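Local coordinates for large terminase protein (Enterobacteria phage P22, PDB 4DKW) that packages viral DNA into empty capsids as an ATP-driven motor and cuts the genome as an endonuclease, this chain being its C-terminal nuclease domain, at residues Ala31-Trp36 with Thr176-Met181; Leu56-Lys61 with Lys142-Cys147; Phe151-Leu156 with Asp170-Ala175. One frame throughout, in Å; residues are numbered along the deposited sequence.

Contact 1: residues Ala31-Trp36 with Thr176-Met181. With MG (magnesium ion), chain E.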
# COMPACT_ATOMS: atom_id res chain seq x y z
N ALA A 31 -3.02 -1.34 -4.21
CA ALA A 31 -3.34 -0.05 -3.62
C ALA A 31 -2.56 1.06 -4.30
O ALA A 31 -1.48 0.83 -4.86
CB ALA A 31 -3.11 -0.06 -2.13
N GLN A 32 -3.11 2.27 -4.22
CA GLN A 32 -2.55 3.43 -4.90
C GLN A 32 -2.39 4.60 -3.93
O GLN A 32 -3.27 4.86 -3.11
CB GLN A 32 -3.48 3.86 -6.05
CG GLN A 32 -3.00 5.07 -6.87
CD GLN A 32 -1.81 4.75 -7.78
OE1 GLN A 32 -1.76 3.69 -8.39
NE2 GLN A 32 -0.87 5.69 -7.88
N ASP A 33 -1.25 5.28 -4.00
CA ASP A 33 -1.12 6.59 -3.39
C ASP A 33 -0.93 7.56 -4.55
O ASP A 33 -0.08 7.34 -5.40
CB ASP A 33 0.06 6.68 -2.41
CG ASP A 33 0.12 8.01 -1.68
OD1 ASP A 33 -0.96 8.55 -1.35
OD2 ASP A 33 1.22 8.54 -1.45
N PHE A 34 -1.74 8.61 -4.59
CA PHE A 34 -1.66 9.55 -5.70
C PHE A 34 -0.52 10.53 -5.47
O PHE A 34 -0.15 10.80 -4.32
CB PHE A 34 -2.99 10.28 -5.90
CG PHE A 34 -4.15 9.38 -6.15
CD1 PHE A 34 -4.20 8.60 -7.29
CD2 PHE A 34 -5.19 9.30 -5.24
CE1 PHE A 34 -5.27 7.76 -7.52
CE2 PHE A 34 -6.27 8.47 -5.47
CZ PHE A 34 -6.31 7.70 -6.61
N GLY A 35 0.04 11.04 -6.56
CA GLY A 35 1.13 12.01 -6.48
C GLY A 35 1.72 12.43 -7.82
O GLY A 35 1.97 11.60 -8.69
N TRP A 36 1.95 13.74 -7.97
CA TRP A 36 2.64 14.25 -9.15
C TRP A 36 4.04 14.79 -8.80
O TRP A 36 5.06 14.24 -9.23
CB TRP A 36 1.81 15.31 -9.88
CG TRP A 36 2.50 15.78 -11.11
CD1 TRP A 36 3.28 16.89 -11.24
CD2 TRP A 36 2.50 15.13 -12.39
NE1 TRP A 36 3.76 16.98 -12.53
CE2 TRP A 36 3.31 15.91 -13.25
CE3 TRP A 36 1.91 13.97 -12.89
CZ2 TRP A 36 3.53 15.56 -14.58
CZ3 TRP A 36 2.13 13.63 -14.22
CH2 TRP A 36 2.93 14.42 -15.04
N THR A 176 0.57 0.70 1.08
CA THR A 176 0.54 -0.59 1.77
C THR A 176 -0.54 -0.60 2.83
O THR A 176 -1.30 -1.55 2.95
CB THR A 176 1.90 -0.91 2.41
OG1 THR A 176 2.91 -0.91 1.39
CG2 THR A 176 1.86 -2.28 3.06
N ARG A 177 -0.61 0.49 3.59
CA ARG A 177 -1.59 0.63 4.65
C ARG A 177 -3.02 0.61 4.08
O ARG A 177 -3.92 -0.03 4.64
CB ARG A 177 -1.30 1.91 5.43
CG ARG A 177 -1.76 1.90 6.86
CD ARG A 177 -1.17 3.07 7.67
NE ARG A 177 -0.96 4.26 6.85
CZ ARG A 177 -1.93 5.07 6.43
NH1 ARG A 177 -3.20 4.82 6.75
NH2 ARG A 177 -1.63 6.13 5.68
N TYR A 178 -3.22 1.28 2.94
CA TYR A 178 -4.54 1.28 2.27
C TYR A 178 -4.98 -0.11 1.81
O TYR A 178 -6.16 -0.47 1.94
CB TYR A 178 -4.58 2.23 1.08
CG TYR A 178 -4.26 3.66 1.43
CD1 TYR A 178 -4.62 4.19 2.66
CD2 TYR A 178 -3.57 4.48 0.53
CE1 TYR A 178 -4.31 5.50 2.99
CE2 TYR A 178 -3.27 5.78 0.85
CZ TYR A 178 -3.64 6.29 2.08
OH TYR A 178 -3.33 7.59 2.39
N GLY A 179 -4.04 -0.88 1.26
CA GLY A 179 -4.33 -2.23 0.82
C GLY A 179 -4.70 -3.11 2.00
O GLY A 179 -5.63 -3.91 1.93
N TYR A 180 -3.95 -2.96 3.09
CA TYR A 180 -4.23 -3.69 4.32
C TYR A 180 -5.62 -3.34 4.89
O TYR A 180 -6.39 -4.22 5.29
CB TYR A 180 -3.12 -3.43 5.35
CG TYR A 180 -3.45 -4.00 6.71
CD1 TYR A 180 -3.37 -5.35 6.95
CD2 TYR A 180 -3.85 -3.17 7.76
CE1 TYR A 180 -3.69 -5.88 8.18
CE2 TYR A 180 -4.16 -3.69 9.01
CZ TYR A 180 -4.09 -5.05 9.21
OH TYR A 180 -4.39 -5.60 10.42
N MET A 181 -5.94 -2.05 4.92
CA MET A 181 -7.23 -1.60 5.45
C MET A 181 -8.39 -2.20 4.67
O MET A 181 -9.42 -2.57 5.24
CB MET A 181 -7.32 -0.09 5.41
CG MET A 181 -6.38 0.60 6.39
SD MET A 181 -6.24 2.37 6.07
CE MET A 181 -7.93 2.90 6.29
MG MG E . 1.86 10.48 -0.96
O HOH W 1 -0.08 10.94 -1.00
O HOH W 2 2.97 12.30 -0.66

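Contact 2: residues Leu56-Lys61 with Lys142-Cys147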
# COMPACT_ATOMS: atom_id res chain seq x y z
N LEU A 56 3.97 -8.14 0.98
CA LEU A 56 4.04 -7.03 0.06
C LEU A 56 4.86 -7.53 -1.12
O LEU A 56 6.07 -7.64 -1.03
CB LEU A 56 4.68 -5.82 0.73
CG LEU A 56 4.72 -4.57 -0.15
CD1 LEU A 56 3.30 -4.16 -0.55
CD2 LEU A 56 5.40 -3.45 0.60
N ALA A 57 4.18 -7.86 -2.22
CA ALA A 57 4.80 -8.60 -3.32
C ALA A 57 5.27 -7.73 -4.50
O ALA A 57 6.21 -8.10 -5.20
CB ALA A 57 3.86 -9.69 -3.82
N ARG A 58 4.61 -6.60 -4.73
CA ARG A 58 4.99 -5.71 -5.83
C ARG A 58 4.94 -4.26 -5.37
O ARG A 58 4.02 -3.88 -4.65
CB ARG A 58 4.07 -5.89 -7.04
CG ARG A 58 3.86 -7.32 -7.51
CD ARG A 58 5.02 -7.78 -8.35
NE ARG A 58 4.73 -9.05 -9.02
CZ ARG A 58 5.05 -10.24 -8.52
NH1 ARG A 58 5.66 -10.35 -7.34
NH2 ARG A 58 4.75 -11.34 -9.21
N VAL A 59 5.92 -3.47 -5.77
CA VAL A 59 5.99 -2.05 -5.45
C VAL A 59 6.50 -1.25 -6.64
O VAL A 59 7.50 -1.62 -7.25
CB VAL A 59 6.93 -1.78 -4.25
CG1 VAL A 59 7.31 -0.32 -4.19
CG2 VAL A 59 6.28 -2.24 -2.95
N TRP A 60 5.80 -0.17 -6.96
CA TRP A 60 6.24 0.77 -7.99
C TRP A 60 6.05 2.18 -7.45
O TRP A 60 4.99 2.53 -6.95
CB TRP A 60 5.45 0.56 -9.28
CG TRP A 60 5.79 1.54 -10.39
CD1 TRP A 60 6.85 1.47 -11.26
CD2 TRP A 60 5.04 2.71 -10.77
NE1 TRP A 60 6.81 2.53 -12.14
CE2 TRP A 60 5.71 3.30 -11.86
CE3 TRP A 60 3.87 3.31 -10.28
CZ2 TRP A 60 5.25 4.48 -12.46
CZ3 TRP A 60 3.42 4.48 -10.88
CH2 TRP A 60 4.11 5.04 -11.96
N LYS A 61 7.11 2.98 -7.53
CA LYS A 61 7.08 4.34 -7.00
C LYS A 61 7.74 5.29 -7.99
O LYS A 61 8.87 5.04 -8.43
CB LYS A 61 7.82 4.38 -5.67
CG LYS A 61 7.92 5.75 -5.03
CD LYS A 61 8.62 5.66 -3.68
CE LYS A 61 8.79 7.04 -3.07
NZ LYS A 61 9.28 6.94 -1.68
N LYS A 142 5.43 -9.70 5.69
CA LYS A 142 6.68 -9.87 4.96
C LYS A 142 6.71 -8.96 3.73
O LYS A 142 5.66 -8.67 3.14
CB LYS A 142 6.85 -11.34 4.53
CG LYS A 142 6.75 -12.34 5.66
CD LYS A 142 7.96 -12.24 6.58
CE LYS A 142 7.85 -13.20 7.75
NZ LYS A 142 8.73 -12.75 8.87
N VAL A 143 7.91 -8.53 3.36
CA VAL A 143 8.12 -7.75 2.13
C VAL A 143 9.13 -8.48 1.24
O VAL A 143 10.20 -8.84 1.71
CB VAL A 143 8.63 -6.33 2.46
CG1 VAL A 143 8.82 -5.48 1.18
CG2 VAL A 143 7.66 -5.65 3.41
N PHE A 144 8.79 -8.70 -0.03
CA PHE A 144 9.72 -9.32 -0.97
C PHE A 144 10.99 -8.48 -1.03
O PHE A 144 10.91 -7.26 -1.02
CB PHE A 144 9.11 -9.40 -2.37
CG PHE A 144 8.12 -10.52 -2.56
CD1 PHE A 144 7.57 -11.19 -1.47
CD2 PHE A 144 7.74 -10.91 -3.84
CE1 PHE A 144 6.65 -12.23 -1.65
CE2 PHE A 144 6.84 -11.94 -4.03
CZ PHE A 144 6.29 -12.60 -2.94
N ASN A 145 12.15 -9.13 -1.07
CA ASN A 145 13.41 -8.39 -1.12
C ASN A 145 13.60 -7.56 -2.39
O ASN A 145 14.53 -6.75 -2.48
CB ASN A 145 14.61 -9.31 -0.84
CG ASN A 145 14.74 -10.44 -1.84
OD1 ASN A 145 14.58 -10.25 -3.05
ND2 ASN A 145 15.06 -11.63 -1.34
N THR A 146 12.72 -7.75 -3.36
CA THR A 146 12.74 -7.00 -4.61
C THR A 146 11.92 -5.70 -4.54
O THR A 146 11.81 -4.97 -5.52
CB THR A 146 12.22 -7.87 -5.77
OG1 THR A 146 10.95 -8.44 -5.40
CG2 THR A 146 13.21 -8.98 -6.10
N CYS A 147 11.33 -5.43 -3.37
CA CYS A 147 10.51 -4.23 -3.18
C CYS A 147 11.30 -3.18 -2.41
O CYS A 147 10.84 -2.71 -1.37
CB CYS A 147 9.23 -4.55 -2.41
SG CYS A 147 8.13 -5.66 -3.27

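Contact 3: residues Phe151-Leu156 with Asp170-Ala175. With MG (magnesium ion), chain E.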
# COMPACT_ATOMS: atom_id res chain seq x y z
N PHE A 151 11.60 -0.50 1.72
CA PHE A 151 12.62 -0.47 2.76
C PHE A 151 13.26 0.91 2.90
O PHE A 151 13.61 1.34 4.01
CB PHE A 151 13.66 -1.57 2.52
CG PHE A 151 13.11 -2.95 2.70
CD1 PHE A 151 12.77 -3.40 3.98
CD2 PHE A 151 12.90 -3.78 1.61
CE1 PHE A 151 12.24 -4.66 4.16
CE2 PHE A 151 12.38 -5.05 1.79
CZ PHE A 151 12.05 -5.50 3.06
N GLU A 152 13.39 1.61 1.78
CA GLU A 152 13.88 2.98 1.79
C GLU A 152 13.03 3.89 2.68
O GLU A 152 13.56 4.72 3.40
CB GLU A 152 13.93 3.55 0.37
CG GLU A 152 14.92 2.83 -0.54
CD GLU A 152 14.92 3.38 -1.96
OE1 GLU A 152 13.97 4.10 -2.33
OE2 GLU A 152 15.89 3.08 -2.70
N GLU A 153 11.71 3.71 2.60
CA GLU A 153 10.77 4.49 3.41
C GLU A 153 10.71 3.99 4.86
O GLU A 153 10.68 4.78 5.80
CB GLU A 153 9.38 4.46 2.79
CG GLU A 153 9.29 5.00 1.36
CD GLU A 153 7.85 5.19 0.91
OE1 GLU A 153 6.94 4.82 1.68
OE2 GLU A 153 7.62 5.71 -0.20
N PHE A 154 10.67 2.67 5.00
CA PHE A 154 10.66 1.97 6.29
C PHE A 154 11.79 2.48 7.18
O PHE A 154 11.60 2.71 8.38
CB PHE A 154 10.79 0.47 6.01
CG PHE A 154 10.83 -0.40 7.23
CD1 PHE A 154 9.66 -0.87 7.81
CD2 PHE A 154 12.05 -0.82 7.76
CE1 PHE A 154 9.70 -1.69 8.91
CE2 PHE A 154 12.09 -1.65 8.87
CZ PHE A 154 10.92 -2.08 9.45
N ARG A 155 12.97 2.67 6.58
CA ARG A 155 14.16 3.13 7.29
C ARG A 155 14.08 4.57 7.81
O ARG A 155 14.70 4.90 8.84
CB ARG A 155 15.38 3.02 6.38
CG ARG A 155 15.85 1.61 6.16
CD ARG A 155 17.18 1.58 5.44
NE ARG A 155 17.05 1.73 4.00
CZ ARG A 155 16.96 0.71 3.14
NH1 ARG A 155 17.01 -0.54 3.57
NH2 ARG A 155 16.87 0.95 1.84
N LEU A 156 13.32 5.40 7.11
CA LEU A 156 13.22 6.83 7.41
C LEU A 156 11.95 7.25 8.17
O LEU A 156 11.86 8.37 8.64
CB LEU A 156 13.27 7.61 6.10
CG LEU A 156 14.55 7.44 5.28
CD1 LEU A 156 14.42 8.22 3.98
CD2 LEU A 156 15.72 7.94 6.08
N ASP A 170 6.68 8.51 2.37
CA ASP A 170 5.73 7.55 2.92
C ASP A 170 4.64 7.14 1.94
O ASP A 170 3.57 6.71 2.35
CB ASP A 170 5.12 8.10 4.21
CG ASP A 170 4.35 9.39 3.99
OD1 ASP A 170 4.39 9.92 2.87
OD2 ASP A 170 3.70 9.86 4.95
N ASP A 171 4.93 7.25 0.65
CA ASP A 171 3.97 6.90 -0.39
C ASP A 171 3.70 5.39 -0.51
O ASP A 171 2.54 4.97 -0.56
CB ASP A 171 4.43 7.48 -1.72
CG ASP A 171 4.91 8.92 -1.58
OD1 ASP A 171 4.05 9.81 -1.36
OD2 ASP A 171 6.13 9.14 -1.68
N VAL A 172 4.76 4.58 -0.57
CA VAL A 172 4.65 3.12 -0.52
C VAL A 172 4.03 2.66 0.81
O VAL A 172 3.20 1.75 0.84
CB VAL A 172 6.01 2.43 -0.76
CG1 VAL A 172 5.92 0.90 -0.53
CG2 VAL A 172 6.51 2.73 -2.18
N LEU A 173 4.43 3.30 1.91
CA LEU A 173 3.89 2.98 3.23
C LEU A 173 2.38 3.25 3.28
O LEU A 173 1.61 2.41 3.73
CB LEU A 173 4.63 3.75 4.33
CG LEU A 173 6.09 3.36 4.53
CD1 LEU A 173 6.79 4.30 5.50
CD2 LEU A 173 6.21 1.91 5.03
N ASP A 174 1.97 4.41 2.80
CA ASP A 174 0.56 4.75 2.74
C ASP A 174 -0.24 3.76 1.91
O ASP A 174 -1.26 3.22 2.36
CB ASP A 174 0.36 6.16 2.18
CG ASP A 174 0.70 7.24 3.18
OD1 ASP A 174 0.91 6.92 4.38
OD2 ASP A 174 0.75 8.41 2.78
N ALA A 175 0.23 3.52 0.68
CA ALA A 175 -0.39 2.54 -0.21
C ALA A 175 -0.52 1.17 0.46
O ALA A 175 -1.58 0.55 0.42
CB ALA A 175 0.39 2.43 -1.51
MG MG E . 1.86 10.48 -0.96
O HOH W 1 -0.08 10.94 -1.00
O HOH W 2 2.97 12.30 -0.66

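Contact 1: residues Ala31-Trp36 with Thr176-Met181
The ring of Tyr-178 meets strand 31-33 with its edge: the carbonyl O of Gln-32 lies near the ring plane, 3.7 Å from Tyr-178 CD2, and the carboxylate oxygen OD1 of Asp-33 comes to that same rim, 4.2 Å from Tyr-178 CE2. Pro-86 and Ala-84 also touch this side chain. At its root, the methyl of Ala-31 sits on the helix backbone, its CB 3.6 Å from Gly-179 N; with only hydrogen on the glycine CA, strand and helix axes come within 7.0 Å, running at 142° to each other. No hydrogen bond crosses between residues 31-36 and 176-181, which meet by packing; the metal adds a second link through Asp-171, earlier on the same helix. With chi1 at -175° the Asp-33 carboxylate swings away from its own N and past the tyrosine edge to the magnesium ion. There OD2 of Asp-33 binds the metal at 2.1 Å, while its OD1 accepts a 2.6 Å hydrogen bond from water 1, itself a metal ligand. Both oxygens of the catalytic Asp-33 are thus tied to the metal, one directly and one through water, as suits an RNase H-like nuclease that probably uses two magnesium ions.

Contact 2: residues Leu56-Lys61 with Lys142-Cys147
Leu-56 and Val-143 form the parallel bridge that joins strand 53-62 to strand 141-144 in the mixed sheet of the RNase H-like nuclease domain. Two backbone hydrogen bonds hold it: Leu-56 N to Lys-142 O at 2.8 Å, and Phe-144 N to Leu-56 O at 3.1 Å. The two side chains lie alongside, pointing the same way, with Leu-56 CB 4.0 Å from Val-143 CG2. Next along the chain, Ala-57 lies over one face of the Phe-144 ring, its CA 3.9 Å from the ring centroid and 14° off the normal, a CH-pi contact, with its methyl over the same face near the rim. Farther on, Cys-147 turns its sulfur back toward the strand, SG standing 3.6 Å from Leu-56 O, while Cys-147 CB packs at 3.8 Å against CG2 of Val-59. What places these groups is a change of direction in each segment. Ala-57 and Arg-58 both face Gln-44 in a classic beta bulge, and Arg-58, bent at chi2 (-80°), folds its NH1 back to Ala-57 O in a 3.2 Å hydrogen bond. That oxygen is approached from well above its carbonyl plane, and the guanidinium edge comes to rest near Phe-144 CE2. In residues 142-147 a type I turn from Phe-144 to Cys-147 brings the cysteine round. Outside, Trp-46 meets Phe-144 edge-to-face, and Phe-150 packs on Leu-56 and Val-143. The chemistry is thus mixed: backbone bonds fix the pairing at one end, and beyond it strand 141-144 gives way to the turn, and the two segments meet through aromatic, sulfur and methyl packing.

Contact 3: residues Phe151-Leu156 with Asp170-Ala175
Glu-153 points its carboxylate end-on at the first turn of helix 171-175, meeting backbone N-H groups with both oxygens. OE1 accepts from Leu-173 N at 2.9 Å and OE2 from Val-172 N at 3.1 Å; each is approached on its syn side, the donors somewhat out of the carboxylate plane. The side chain reaches this far because it is extended beyond CG (chi2 -169°). Leu-173 lies alongside the stem, CD1 3.8 Å from Glu-153 CB, while CG2 of Val-172 comes to 3.7 Å from Glu-153 OE2 at the carboxylate end. A negative group at a helix N terminus should be favoured by the helix dipole, and Lys-61 adds a salt bridge to OE2. That lysine also makes a long, weak ion pair with Asp-171, whose OD2 stands 4.0 Å from Glu-153 OE2 and whose OD1 binds the magnesium ion at 2.3 Å. Glu-153 thus probably helps, as a second-shell residue, to position the helix turn that carries Asp-171. In the fold, segments 151-156 and 171-175 run at 97° to each other; Phe-154 turns off toward helix 12-15, while Val-172 and Ala-175 pack on Ile-43 of strand 40-48.

Overall arrangement
From the N terminus, the first segment met is on strand 27-33 and carries one side of contact 1; its partner on helix 171-181 is the last of the six, so contact 1 closes the longest loop, spanning nearly the whole RNase H-like domain. Within it, contact 2 opens at strand 53-62 and closes at strand 141-144; helix 148-156 then follows directly and opens contact 3, which closes at the start of helix 171-181. Contacts 2 and 3 therefore stand in series inside contact 1, and none cross. Contacts 1 and 2 share the central sheet, contacts 1 and 3 share helix 171-181 and the magnesium ion, and contacts 2 and 3 pack together through Val-143 on Phe-151 and Val-59 on Val-172.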